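Local coordinates for Card1 endonuclease domain-containing protein (Vibrio cholerae, PDB 1XMX), which is of unknown function but carries a Card1-like endonuclease domain of the PDDEXK clan and probably binds nucleic acid, at residues Pro346-His349 / Asn350-Thr353; Ile34-His37 / Thr38-Val41; Glu207-Asp210 / Lys211-Gly214; Glu255-Val258 / His259-Lys263; Cys126-Tyr129 / Pro130-Asn133. One frame throughout, in Å; residues are numbered along the deposited sequence.

Contact 1: Pro346-His349 / Asn350-Thr353; sequences PLRH and NDIT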
loop_
_atom_site.group_PDB
_atom_site.type_symbol
_atom_site.label_atom_id
_atom_site.label_comp_id
_atom_site.label_asym_id
_atom_site.label_seq_id
_atom_site.Cartn_x
_atom_site.Cartn_y
_atom_site.Cartn_z
ATOM N N PRO A 346 7.727 5.155 22.989
ATOM C CA PRO A 346 8.509 3.921 23.165
ATOM C C PRO A 346 7.640 2.696 22.949
ATOM O O PRO A 346 6.457 2.729 23.199
ATOM C CB PRO A 346 8.969 3.990 24.626
ATOM C CG PRO A 346 8.919 5.463 24.964
ATOM C CD PRO A 346 7.880 6.093 24.115
ATOM N N LEU A 347 8.225 1.609 22.464
ATOM C CA LEU A 347 7.455 0.389 22.274
ATOM C C LEU A 347 7.846 -0.660 23.321
ATOM O O LEU A 347 9.010 -0.963 23.507
ATOM C CB LEU A 347 7.665 -0.141 20.862
ATOM C CG LEU A 347 7.863 0.945 19.803
ATOM C CD1 LEU A 347 9.354 1.005 19.307
ATOM C CD2 LEU A 347 6.885 0.726 18.684
ATOM N N ARG A 348 6.862 -1.169 24.038
ATOM C CA ARG A 348 7.099 -2.216 25.022
ATOM C C ARG A 348 7.676 -3.488 24.318
ATOM O O ARG A 348 7.466 -3.673 23.113
ATOM C CB ARG A 348 5.783 -2.420 25.775
ATOM C CG ARG A 348 5.640 -3.648 26.635
ATOM C CD ARG A 348 4.163 -3.817 26.951
ATOM N NE ARG A 348 3.535 -2.552 27.354
ATOM C CZ ARG A 348 2.559 -1.944 26.675
ATOM N NH1 ARG A 348 2.097 -2.483 25.540
ATOM N NH2 ARG A 348 2.027 -0.803 27.136
ATOM N N HIS A 349 8.451 -4.313 25.025
ATOM C CA HIS A 349 9.070 -5.480 24.387
ATOM C C HIS A 349 8.106 -6.524 23.823
ATOM O O HIS A 349 8.415 -7.172 22.823
ATOM C CB HIS A 349 10.148 -6.152 25.236
ATOM C CG HIS A 349 11.492 -6.114 24.584
ATOM N ND1 HIS A 349 11.880 -7.027 23.621
ATOM C CD2 HIS A 349 12.510 -5.227 24.690
ATOM C CE1 HIS A 349 13.096 -6.720 23.192
ATOM N NE2 HIS A 349 13.494 -5.625 23.818
ATOM N N ASN A 350 6.976 -6.680 24.499
ATOM C CA ASN A 350 5.828 -7.417 24.033
ATOM C C ASN A 350 5.486 -7.124 22.613
ATOM O O ASN A 350 5.228 -8.046 21.814
ATOM C CB ASN A 350 4.608 -6.975 24.826
ATOM C CG ASN A 350 4.564 -7.586 26.176
ATOM O OD1 ASN A 350 4.710 -8.814 26.314
ATOM N ND2 ASN A 350 4.381 -6.747 27.209
ATOM N N ASP A 351 5.400 -5.831 22.325
ATOM C CA ASP A 351 4.906 -5.391 21.055
ATOM C C ASP A 351 5.991 -5.470 19.999
ATOM O O ASP A 351 5.716 -5.659 18.809
ATOM C CB ASP A 351 4.276 -4.009 21.160
ATOM C CG ASP A 351 2.975 -4.045 21.957
ATOM O OD1 ASP A 351 2.084 -4.894 21.666
ATOM O OD2 ASP A 351 2.861 -3.229 22.899
ATOM N N ILE A 352 7.220 -5.350 20.447
ATOM C CA ILE A 352 8.349 -5.599 19.584
ATOM C C ILE A 352 8.396 -7.060 19.129
ATOM O O ILE A 352 8.428 -7.362 17.933
ATOM C CB ILE A 352 9.641 -5.200 20.273
ATOM C CG1 ILE A 352 9.585 -3.690 20.563
ATOM C CG2 ILE A 352 10.806 -5.500 19.373
ATOM C CD1 ILE A 352 10.841 -3.140 21.234
ATOM N N THR A 353 8.401 -7.955 20.095
ATOM C CA THR A 353 8.352 -9.377 19.837
ATOM C C THR A 353 7.106 -9.721 19.012
ATOM O O THR A 353 7.154 -10.533 18.123
ATOM C CB THR A 353 8.399 -10.120 21.154
ATOM O OG1 THR A 353 9.674 -9.855 21.784
ATOM C CG2 THR A 353 8.198 -11.653 20.910
HETATM O O HOH W 1 4.266 -1.198 23.070
#
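R348 and D351 form a salt bridge across the first turn of helix 349-358. R348 sits at the N-cap, and its side chain runs along the outside of the turn. CB lies 4.2 Å from D351 OD2. CG is anti to the backbone N (chi1 166°), which brings the chain up to N350. There CG meets N350 ND2 at 3.4 Å. CD comes closer still to the same amide, too close for the exact fit of that group to be trusted. A bend at chi3 (-46°) then turns the guanidinium back toward D351. NH1 reaches D351 OD2 at 2.8 Å, with the guanidinium and carboxylate planes 67° apart. NH2 is hydrogen-bonded to M314 O. OD2 also accepts from a water, and this water takes the N-H of R348 at 2.8 Å. The aspartate is therefore tied to the side chain of the N-cap residue directly and to its backbone N-H through this water.

The main chain completes the turn. I352 N donates to R348 O at 3.2 Å, and D351 N adds a weak bond to the same oxygen. T353 N donates to H349 O at 2.8 Å. I352 CG1 rests against L347 CB at 4.0 Å.

D351 is buried, yet its OD2 has two partners. An acidic group near a helix N-terminus should also gain from the helix dipole. The salt bridge and this dipole together probably keep the carboxylate charged.

Contact 2: Ile34-His37 / Thr38-Val41; sequences IGDH and TQTV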
loop_
_atom_site.group_PDB
_atom_site.type_symbol
_atom_site.label_atom_id
_atom_site.label_comp_id
_atom_site.label_asym_id
_atom_site.label_seq_id
_atom_site.Cartn_x
_atom_site.Cartn_y
_atom_site.Cartn_z
ATOM N N ILE A 34 -8.640 -17.428 -16.937
ATOM C CA ILE A 34 -9.298 -18.712 -16.739
ATOM C C ILE A 34 -9.667 -18.788 -15.243
ATOM O O ILE A 34 -8.862 -18.426 -14.408
ATOM C CB ILE A 34 -8.334 -19.859 -17.092
ATOM C CG1 ILE A 34 -8.181 -19.968 -18.606
ATOM C CG2 ILE A 34 -8.808 -21.231 -16.513
ATOM C CD1 ILE A 34 -6.891 -20.634 -19.022
ATOM N N GLY A 35 -10.897 -19.184 -14.901
ATOM C CA GLY A 35 -11.310 -19.234 -13.494
ATOM C C GLY A 35 -12.589 -20.060 -13.387
ATOM O O GLY A 35 -13.196 -20.411 -14.407
ATOM N N ASP A 36 -13.022 -20.359 -12.162
ATOM C CA ASP A 36 -14.319 -20.981 -11.981
ATOM C C ASP A 36 -15.414 -19.952 -11.741
ATOM O O ASP A 36 -15.119 -18.761 -11.575
ATOM C CB ASP A 36 -14.261 -22.051 -10.898
ATOM C CG ASP A 36 -14.122 -21.482 -9.499
ATOM O OD1 ASP A 36 -14.589 -20.381 -9.206
ATOM O OD2 ASP A 36 -13.564 -22.166 -8.650
ATOM N N HIS A 37 -16.670 -20.389 -11.735
ATOM C CA HIS A 37 -17.755 -19.430 -11.675
ATOM C C HIS A 37 -17.700 -18.482 -10.493
ATOM O O HIS A 37 -17.962 -17.289 -10.660
ATOM C CB HIS A 37 -19.142 -20.050 -11.830
ATOM C CG HIS A 37 -20.222 -19.017 -11.866
ATOM N ND1 HIS A 37 -20.364 -18.123 -12.917
ATOM C CD2 HIS A 37 -21.173 -18.679 -10.959
ATOM C CE1 HIS A 37 -21.354 -17.287 -12.657
ATOM N NE2 HIS A 37 -21.879 -17.616 -11.487
ATOM N N THR A 38 -17.320 -18.972 -9.311
ATOM C CA THR A 38 -17.255 -18.135 -8.130
ATOM C C THR A 38 -16.133 -17.054 -8.230
ATOM O O THR A 38 -16.037 -16.205 -7.390
ATOM C CB THR A 38 -17.017 -18.934 -6.824
ATOM O OG1 THR A 38 -15.637 -19.291 -6.746
ATOM C CG2 THR A 38 -17.899 -20.167 -6.733
ATOM N N GLN A 39 -15.299 -17.096 -9.244
ATOM C CA GLN A 39 -14.260 -16.096 -9.376
ATOM C C GLN A 39 -14.644 -14.975 -10.372
ATOM O O GLN A 39 -13.810 -14.128 -10.706
ATOM C CB GLN A 39 -12.958 -16.789 -9.801
ATOM C CG GLN A 39 -12.436 -17.662 -8.700
ATOM C CD GLN A 39 -11.206 -18.413 -9.110
ATOM O OE1 GLN A 39 -11.210 -19.088 -10.148
ATOM N NE2 GLN A 39 -10.127 -18.266 -8.345
ATOM N N THR A 40 -15.891 -14.982 -10.835
ATOM C CA THR A 40 -16.447 -13.903 -11.670
ATOM C C THR A 40 -16.183 -12.496 -11.071
ATOM O O THR A 40 -15.859 -11.519 -11.783
ATOM C CB THR A 40 -17.996 -14.100 -11.818
ATOM O OG1 THR A 40 -18.265 -15.322 -12.501
ATOM C CG2 THR A 40 -18.610 -12.944 -12.602
ATOM N N VAL A 41 -16.306 -12.387 -9.755
ATOM C CA VAL A 41 -16.138 -11.063 -9.115
ATOM C C VAL A 41 -14.656 -10.579 -9.186
ATOM O O VAL A 41 -14.394 -9.420 -9.493
ATOM C CB VAL A 41 -16.732 -11.044 -7.684
ATOM C CG1 VAL A 41 -15.989 -12.094 -6.798
ATOM C CG2 VAL A 41 -16.703 -9.593 -7.104
#
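Q39 and D36 grip each other across the turn that joins strand 30-35 to helix 40-52.

The first kind of bond runs from backbone to side chain. D36 N donates to Q39 OE1 at 3.0 Å, in the plane of the amide and on a lone pair. The glutamine chain is extended beyond CG (chi2 177°), so OE1 can reach back past the aspartate as far as G35, whose CA lies 3.4 Å away. The lack of a side chain at G35 leaves this oxygen its place.

Hydroxyls supply the second kind. T38 OG1 donates to D36 OD1 at 2.9 Å, meeting the carboxylate on its syn side and 20° out of its plane. T40 OG1 donates to H37 O at 2.7 Å, in the carbonyl plane and on a lone pair.

Backbone bonds are the third kind. Q39 N donates to D36 O at 2.9 Å. T40 N also donates to H37 O, at 3.1 Å, so this oxygen takes two donors from one residue.

Two polar ends have partners outside the turn. D36 OD2 forms a salt bridge with R100, and H37 ND1 is hydrogen-bonded to E61.

The turn belongs to a beta-alpha-beta unit of a Rossmann-like sheet, with a magnesium ion about 11 Å from the Q39 side chain. The two carboxylate oxygens of D36 do different work, one in the turn and one with R100. Such pairing would favour a charged, fixed carboxylate in this buried spot.

Contact 3: Glu207-Asp210 / Lys211-Gly214; sequences ELSD and KQQG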
loop_
_atom_site.group_PDB
_atom_site.type_symbol
_atom_site.label_atom_id
_atom_site.label_comp_id
_atom_site.label_asym_id
_atom_site.label_seq_id
_atom_site.Cartn_x
_atom_site.Cartn_y
_atom_site.Cartn_z
ATOM N N GLU A 207 -7.667 28.648 25.562
ATOM C CA GLU A 207 -6.924 29.301 26.657
ATOM C C GLU A 207 -6.301 28.218 27.528
ATOM O O GLU A 207 -6.978 27.277 27.954
ATOM C CB GLU A 207 -7.851 30.157 27.525
ATOM C CG GLU A 207 -7.079 31.255 28.349
ATOM C CD GLU A 207 -8.034 32.107 29.219
ATOM O OE1 GLU A 207 -9.145 31.621 29.557
ATOM O OE2 GLU A 207 -7.656 33.268 29.554
ATOM N N LEU A 208 -5.017 28.355 27.776
ATOM C CA LEU A 208 -4.300 27.407 28.621
ATOM C C LEU A 208 -4.514 27.755 30.087
ATOM O O LEU A 208 -4.559 28.974 30.467
ATOM C CB LEU A 208 -2.800 27.463 28.287
ATOM C CG LEU A 208 -2.301 26.709 27.032
ATOM C CD1 LEU A 208 -2.917 27.154 25.701
ATOM C CD2 LEU A 208 -0.815 26.767 26.959
ATOM N N SER A 209 -4.608 26.718 30.924
ATOM C CA SER A 209 -4.671 26.941 32.377
ATOM C C SER A 209 -3.360 27.534 32.811
ATOM O O SER A 209 -2.401 27.514 32.042
ATOM C CB SER A 209 -4.865 25.620 33.107
ATOM O OG SER A 209 -3.803 24.722 32.782
ATOM N N ASP A 210 -3.262 28.029 34.035
ATOM C CA ASP A 210 -1.976 28.573 34.457
ATOM C C ASP A 210 -0.925 27.474 34.607
ATOM O O ASP A 210 0.278 27.715 34.414
ATOM C CB ASP A 210 -2.091 29.369 35.752
ATOM C CG ASP A 210 -3.033 30.526 35.621
ATOM O OD1 ASP A 210 -2.761 31.433 34.796
ATOM O OD2 ASP A 210 -4.066 30.519 36.329
ATOM N N LYS A 211 -1.365 26.288 35.015
ATOM C CA LYS A 211 -0.461 25.176 35.066
ATOM C C LYS A 211 0.120 24.883 33.648
ATOM O O LYS A 211 1.353 24.844 33.474
ATOM C CB LYS A 211 -1.161 23.971 35.664
ATOM C CG LYS A 211 -0.201 22.847 35.999
ATOM C CD LYS A 211 -0.838 21.739 36.812
ATOM C CE LYS A 211 -1.629 22.260 38.030
ATOM N NZ LYS A 211 -2.171 21.137 38.908
ATOM N N GLN A 212 -0.752 24.726 32.636
ATOM C CA GLN A 212 -0.290 24.499 31.263
ATOM C C GLN A 212 0.691 25.557 30.764
ATOM O O GLN A 212 1.629 25.248 29.985
ATOM C CB GLN A 212 -1.470 24.373 30.289
ATOM C CG GLN A 212 -2.210 23.040 30.423
ATOM C CD GLN A 212 -3.580 23.070 29.783
ATOM O OE1 GLN A 212 -4.241 24.104 29.726
ATOM N NE2 GLN A 212 -4.001 21.946 29.272
ATOM N N GLN A 213 0.474 26.804 31.185
ATOM C CA GLN A 213 1.347 27.915 30.787
ATOM C C GLN A 213 2.754 27.814 31.379
ATOM O O GLN A 213 3.697 28.404 30.834
ATOM C CB GLN A 213 0.725 29.266 31.180
ATOM C CG GLN A 213 -0.583 29.522 30.441
ATOM C CD GLN A 213 -1.223 30.841 30.814
ATOM O OE1 GLN A 213 -2.416 30.894 31.118
ATOM N NE2 GLN A 213 -0.441 31.904 30.804
ATOM N N GLY A 214 2.912 27.070 32.475
ATOM C CA GLY A 214 4.234 26.885 33.058
ATOM C C GLY A 214 4.967 25.620 32.571
ATOM O O GLY A 214 6.092 25.370 32.978
HETATM O O HOH W 2 -6.872 24.361 28.851
#
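Several groups grip Q212 OE1. S209 N donates to it at 2.9 Å, in the plane of the amide and on a lone pair, and the bond is nearly straight (165°). A water donates to it at 2.8 Å and links it to E207 O. S209 OG also lies 3.1 Å from Q212 OE1, a weak bond at most and not a settled one.

The return bond is firmer. Q212 N donates to S209 OG at 3.1 Å. The serine hydroxyl sits between its own backbone N and carbonyl carbon (chi1 58°), which aims it at the N-H of Q212. The glutamine reaches back with an extended chain, and its CG passes 3.3 Å from S209 OG. Each residue thus satisfies the other's backbone N-H.

One turn of main chain follows. Q213 N donates to S209 O at 3.1 Å. G214 N makes only a weak bond to D210 O. Its better bond is to K211 O, so the last turn tightens.

L208 supplies the apolar side. Its CB packs against Q213 CG at 3.7 Å and against Q212 CB at 3.9 Å. The leucine is buried, with L194 of helix 181-201 and L218 and L222 of helix 216-227 around it. Q212 also touches T190 and Y193 of helix 181-201.

S209 at the N-cap and Q212 three residues on form a capping box. It starts helix 210-213 where the chain leaves strand 205-207, the edge strand of a small three-stranded antiparallel sheet.

Contact 4: Glu255-Val258 / His259-Lys263; sequences ETLV and HSTVK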
loop_
_atom_site.group_PDB
_atom_site.type_symbol
_atom_site.label_atom_id
_atom_site.label_comp_id
_atom_site.label_asym_id
_atom_site.label_seq_id
_atom_site.Cartn_x
_atom_site.Cartn_y
_atom_site.Cartn_z
ATOM N N GLU A 255 2.416 11.644 10.490
ATOM C CA GLU A 255 2.056 10.995 9.205
ATOM C C GLU A 255 2.395 11.953 8.042
ATOM O O GLU A 255 2.730 11.522 6.964
ATOM C CB GLU A 255 0.588 10.584 9.179
ATOM C CG GLU A 255 -0.389 11.759 9.475
ATOM C CD GLU A 255 -1.836 11.311 9.614
ATOM O OE1 GLU A 255 -2.105 10.111 9.837
ATOM O OE2 GLU A 255 -2.735 12.145 9.529
ATOM N N THR A 256 2.200 13.242 8.252
ATOM C CA THR A 256 2.607 14.253 7.297
ATOM C C THR A 256 4.106 14.229 7.009
ATOM O O THR A 256 4.503 14.338 5.851
ATOM C CB THR A 256 2.248 15.659 7.838
ATOM O OG1 THR A 256 0.833 15.737 8.030
ATOM C CG2 THR A 256 2.630 16.724 6.820
ATOM N N LEU A 257 4.921 14.137 8.070
ATOM C CA LEU A 257 6.377 13.970 7.997
ATOM C C LEU A 257 6.752 12.659 7.255
ATOM O O LEU A 257 7.621 12.643 6.368
ATOM C CB LEU A 257 6.984 13.956 9.412
ATOM C CG LEU A 257 8.475 13.567 9.457
ATOM C CD1 LEU A 257 9.402 14.626 8.863
ATOM C CD2 LEU A 257 8.837 13.220 10.895
ATOM N N VAL A 258 6.091 11.559 7.614
ATOM C CA VAL A 258 6.386 10.311 6.952
ATOM C C VAL A 258 6.014 10.396 5.463
ATOM O O VAL A 258 6.773 9.963 4.605
ATOM C CB VAL A 258 5.664 9.115 7.564
ATOM C CG1 VAL A 258 5.881 7.855 6.638
ATOM C CG2 VAL A 258 6.145 8.892 9.034
ATOM N N HIS A 259 4.863 10.951 5.149
ATOM C CA HIS A 259 4.509 11.114 3.760
ATOM C C HIS A 259 5.527 11.986 3.003
ATOM O O HIS A 259 5.936 11.668 1.889
ATOM C CB HIS A 259 3.111 11.675 3.661
ATOM C CG HIS A 259 2.654 11.928 2.264
ATOM N ND1 HIS A 259 2.365 10.906 1.373
ATOM C CD2 HIS A 259 2.425 13.090 1.606
ATOM C CE1 HIS A 259 1.952 11.432 0.233
ATOM N NE2 HIS A 259 1.981 12.752 0.349
ATOM N N SER A 260 5.904 13.093 3.614
ATOM C CA SER A 260 6.865 14.009 3.028
ATOM C C SER A 260 8.246 13.361 2.821
ATOM O O SER A 260 8.936 13.694 1.882
ATOM C CB SER A 260 6.988 15.231 3.921
ATOM O OG SER A 260 5.848 16.069 3.752
ATOM N N THR A 261 8.662 12.517 3.756
ATOM C CA THR A 261 9.909 11.758 3.665
ATOM C C THR A 261 9.896 10.671 2.563
ATOM O O THR A 261 10.877 10.502 1.841
ATOM C CB THR A 261 10.203 11.125 5.042
ATOM O OG1 THR A 261 10.261 12.194 5.982
ATOM C CG2 THR A 261 11.501 10.336 5.067
ATOM N N VAL A 262 8.781 9.960 2.431
ATOM C CA VAL A 262 8.608 9.013 1.380
ATOM C C VAL A 262 8.748 9.708 0.042
ATOM O O VAL A 262 9.382 9.169 -0.887
ATOM C CB VAL A 262 7.229 8.281 1.454
ATOM C CG1 VAL A 262 7.020 7.425 0.152
ATOM C CG2 VAL A 262 7.146 7.375 2.681
ATOM N N LYS A 263 8.145 10.884 -0.075
ATOM C CA LYS A 263 8.212 11.681 -1.311
ATOM C C LYS A 263 9.663 12.092 -1.663
ATOM O O LYS A 263 10.052 12.033 -2.829
ATOM C CB LYS A 263 7.304 12.904 -1.217
ATOM C CG LYS A 263 7.440 13.820 -2.396
ATOM C CD LYS A 263 6.678 15.113 -2.186
ATOM C CE LYS A 263 6.818 16.032 -3.406
ATOM N NZ LYS A 263 6.015 17.268 -3.187
#
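T261 and L257 meet because the threonine holds OG1 anti to its carbonyl carbon (chi1 -57°), turned back along the helix. From there OG1 donates to L257 O at 2.7 Å. T261 N donates to the same oxygen at 2.8 Å. The two donors come from opposite faces of the carbonyl plane, and the hydroxyl stands 38° out of it. The bond to L257 O satisfies this buried hydroxyl within the helix. The two side chains lie alongside each other and point the same way, with L257 CD1 3.9 Å from T261 OG1.

S260 turns its hydroxyl back in a similar sense (chi1 -76°). OG lies 3.0 Å from T256 O. It makes a weak hydrogen bond to a bound formic acid, probably from the crystallisation liquor. T256 OG1 turns to E252 O, one turn earlier.

V258 and V262 form the apolar step. CG1 of V258 lies 4.2 Å from CG2 of V262, and that methyl is 3.2 Å from V258 O. Regular backbone bonds, such as H259 N to E255 O at 2.9 Å, run through the whole stretch.

Helix 243-266 lies within the Card1-like endonuclease range and is wedged between other elements here. L257 touches Y171 and A178 of helix 164-179, while T261 meets L375 and V262 meets F379 of helix 371-380. V258 packs on I307 and C309 of strand 303-310, in the domain's mixed sheet.

Contact 5: Cys126-Tyr129 / Pro130-Asn133; sequences CWLY and PEGN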
loop_
_atom_site.group_PDB
_atom_site.type_symbol
_atom_site.label_atom_id
_atom_site.label_comp_id
_atom_site.label_asym_id
_atom_site.label_seq_id
_atom_site.Cartn_x
_atom_site.Cartn_y
_atom_site.Cartn_z
ATOM N N CYS A 126 10.164 -14.286 -15.651
ATOM C CA CYS A 126 11.077 -15.384 -15.900
ATOM C C CYS A 126 10.441 -16.240 -16.968
ATOM O O CYS A 126 9.261 -16.632 -16.828
ATOM C CB CYS A 126 11.216 -16.239 -14.637
ATOM S SG CYS A 126 11.923 -15.385 -13.147
ATOM N N TRP A 127 11.184 -16.493 -18.037
ATOM C CA TRP A 127 10.673 -17.317 -19.137
ATOM C C TRP A 127 10.930 -18.772 -18.887
ATOM O O TRP A 127 12.090 -19.189 -18.837
ATOM C CB TRP A 127 11.335 -16.909 -20.434
ATOM C CG TRP A 127 10.917 -15.566 -20.806
ATOM C CD1 TRP A 127 11.601 -14.378 -20.599
ATOM C CD2 TRP A 127 9.667 -15.210 -21.388
ATOM N NE1 TRP A 127 10.862 -13.322 -21.066
ATOM C CE2 TRP A 127 9.681 -13.791 -21.572
ATOM C CE3 TRP A 127 8.563 -15.949 -21.842
ATOM C CZ2 TRP A 127 8.631 -13.108 -22.149
ATOM C CZ3 TRP A 127 7.510 -15.263 -22.412
ATOM C CH2 TRP A 127 7.553 -13.845 -22.554
ATOM N N LEU A 128 9.856 -19.530 -18.691
ATOM C CA LEU A 128 9.957 -20.968 -18.434
ATOM C C LEU A 128 10.108 -21.682 -19.754
ATOM O O LEU A 128 10.783 -22.685 -19.855
ATOM C CB LEU A 128 8.733 -21.475 -17.665
ATOM C CG LEU A 128 9.263 -21.117 -16.274
ATOM C CD1 LEU A 128 8.348 -20.155 -15.557
ATOM C CD2 LEU A 128 9.828 -22.252 -15.393
ATOM N N TYR A 129 9.518 -21.101 -20.779
ATOM C CA TYR A 129 9.556 -21.677 -22.090
ATOM C C TYR A 129 9.315 -20.540 -23.100
ATOM O O TYR A 129 8.361 -19.773 -22.954
ATOM C CB TYR A 129 8.506 -22.818 -22.217
ATOM C CG TYR A 129 8.457 -23.308 -23.638
ATOM C CD1 TYR A 129 9.513 -24.035 -24.169
ATOM C CD2 TYR A 129 7.403 -22.969 -24.461
ATOM C CE1 TYR A 129 9.512 -24.438 -25.517
ATOM C CE2 TYR A 129 7.376 -23.354 -25.778
ATOM C CZ TYR A 129 8.432 -24.085 -26.308
ATOM O OH TYR A 129 8.377 -24.485 -27.618
ATOM N N PRO A 130 10.234 -20.364 -24.073
ATOM C CA PRO A 130 11.573 -21.042 -24.211
ATOM C C PRO A 130 12.593 -20.439 -23.218
ATOM O O PRO A 130 12.579 -19.217 -23.023
ATOM C CB PRO A 130 11.969 -20.720 -25.653
ATOM C CG PRO A 130 11.315 -19.369 -25.901
ATOM C CD PRO A 130 9.997 -19.383 -25.149
ATOM N N GLU A 131 13.437 -21.260 -22.566
ATOM C CA GLU A 131 14.366 -20.677 -21.569
ATOM C C GLU A 131 15.294 -19.645 -22.244
ATOM O O GLU A 131 15.898 -18.848 -21.554
ATOM C CB GLU A 131 15.214 -21.704 -20.772
ATOM C CG GLU A 131 14.527 -22.541 -19.634
ATOM C CD GLU A 131 14.139 -21.742 -18.323
ATOM O OE1 GLU A 131 14.728 -20.682 -18.030
ATOM O OE2 GLU A 131 13.251 -22.185 -17.572
ATOM N N GLY A 132 15.412 -19.674 -23.577
ATOM C CA GLY A 132 16.268 -18.715 -24.286
ATOM C C GLY A 132 15.859 -17.247 -24.207
ATOM O O GLY A 132 16.703 -16.346 -24.415
ATOM N N ASN A 133 14.579 -16.976 -23.933
ATOM C CA ASN A 133 14.089 -15.605 -23.824
ATOM C C ASN A 133 14.758 -14.922 -22.622
ATOM O O ASN A 133 15.172 -15.573 -21.673
ATOM C CB ASN A 133 12.577 -15.602 -23.601
ATOM C CG ASN A 133 11.755 -15.650 -24.896
ATOM O OD1 ASN A 133 12.300 -15.648 -26.013
ATOM N ND2 ASN A 133 10.412 -15.677 -24.736
#
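The peptide bond between Y129 and P130 is cis. It brings the two CA atoms to 3.0 Å and sets the proline against the tyrosine side chain. P130 N lies over one face of the Y129 ring, 3.5 Å from its CG. P130 CA is 3.6 Å from Y129 CD1. The ring is placed there by a CG anti to the backbone N (chi1 174°).

Just before this, L128 and Y129 both face I115 of the neighbouring strand, a classic beta bulge near the end of strand 124-129. The chain then makes a type I turn from P130 to N133, closed by N133 N donating to P130 O at 3.1 Å.

The turn brings N133 over the indole of W127. Its CB makes a CH-pi contact with the five-membered ring, 3.4 Å from the centroid and 19° off the normal. ND2 lies 3.4 Å above the indole plane, set toward the rim. The amide stands nearly upright on the indole, the planes being 84° apart. F116 meets W127 edge-to-face.

E131 bends at chi2 and folds back toward the strand. OE1 comes within 3.1 Å of W127 O, a meeting of two acceptors that is probably unfavourable as modelled. E131 also touches a crystal neighbour. Y129 has a cation-pi partner in R109.

The five contacts are separate, and none touches another. Contacts 2 and 5 belong to the same mixed sheet, with nearest atoms about 15 Å apart. Contact 2 is at the end of strand 30-35, and its Q39 side chain is about 11 Å from the magnesium ion. Contacts 1 and 4 both lie in the Card1-like endonuclease range, with nearest atoms about 13 Å apart. Formic acid is bound near contacts 1, 4 and 5, and glycerol near contact 5, all probably from the crystallisation liquor. Contact 3 stands apart, where the chain leaves a small antiparallel sheet, about 71 Å from contact 5, centre to centre. Contacts 1, 2 and 3 lie at helix starts, and contact 3 has a capping box; contact 4 is mid-helix.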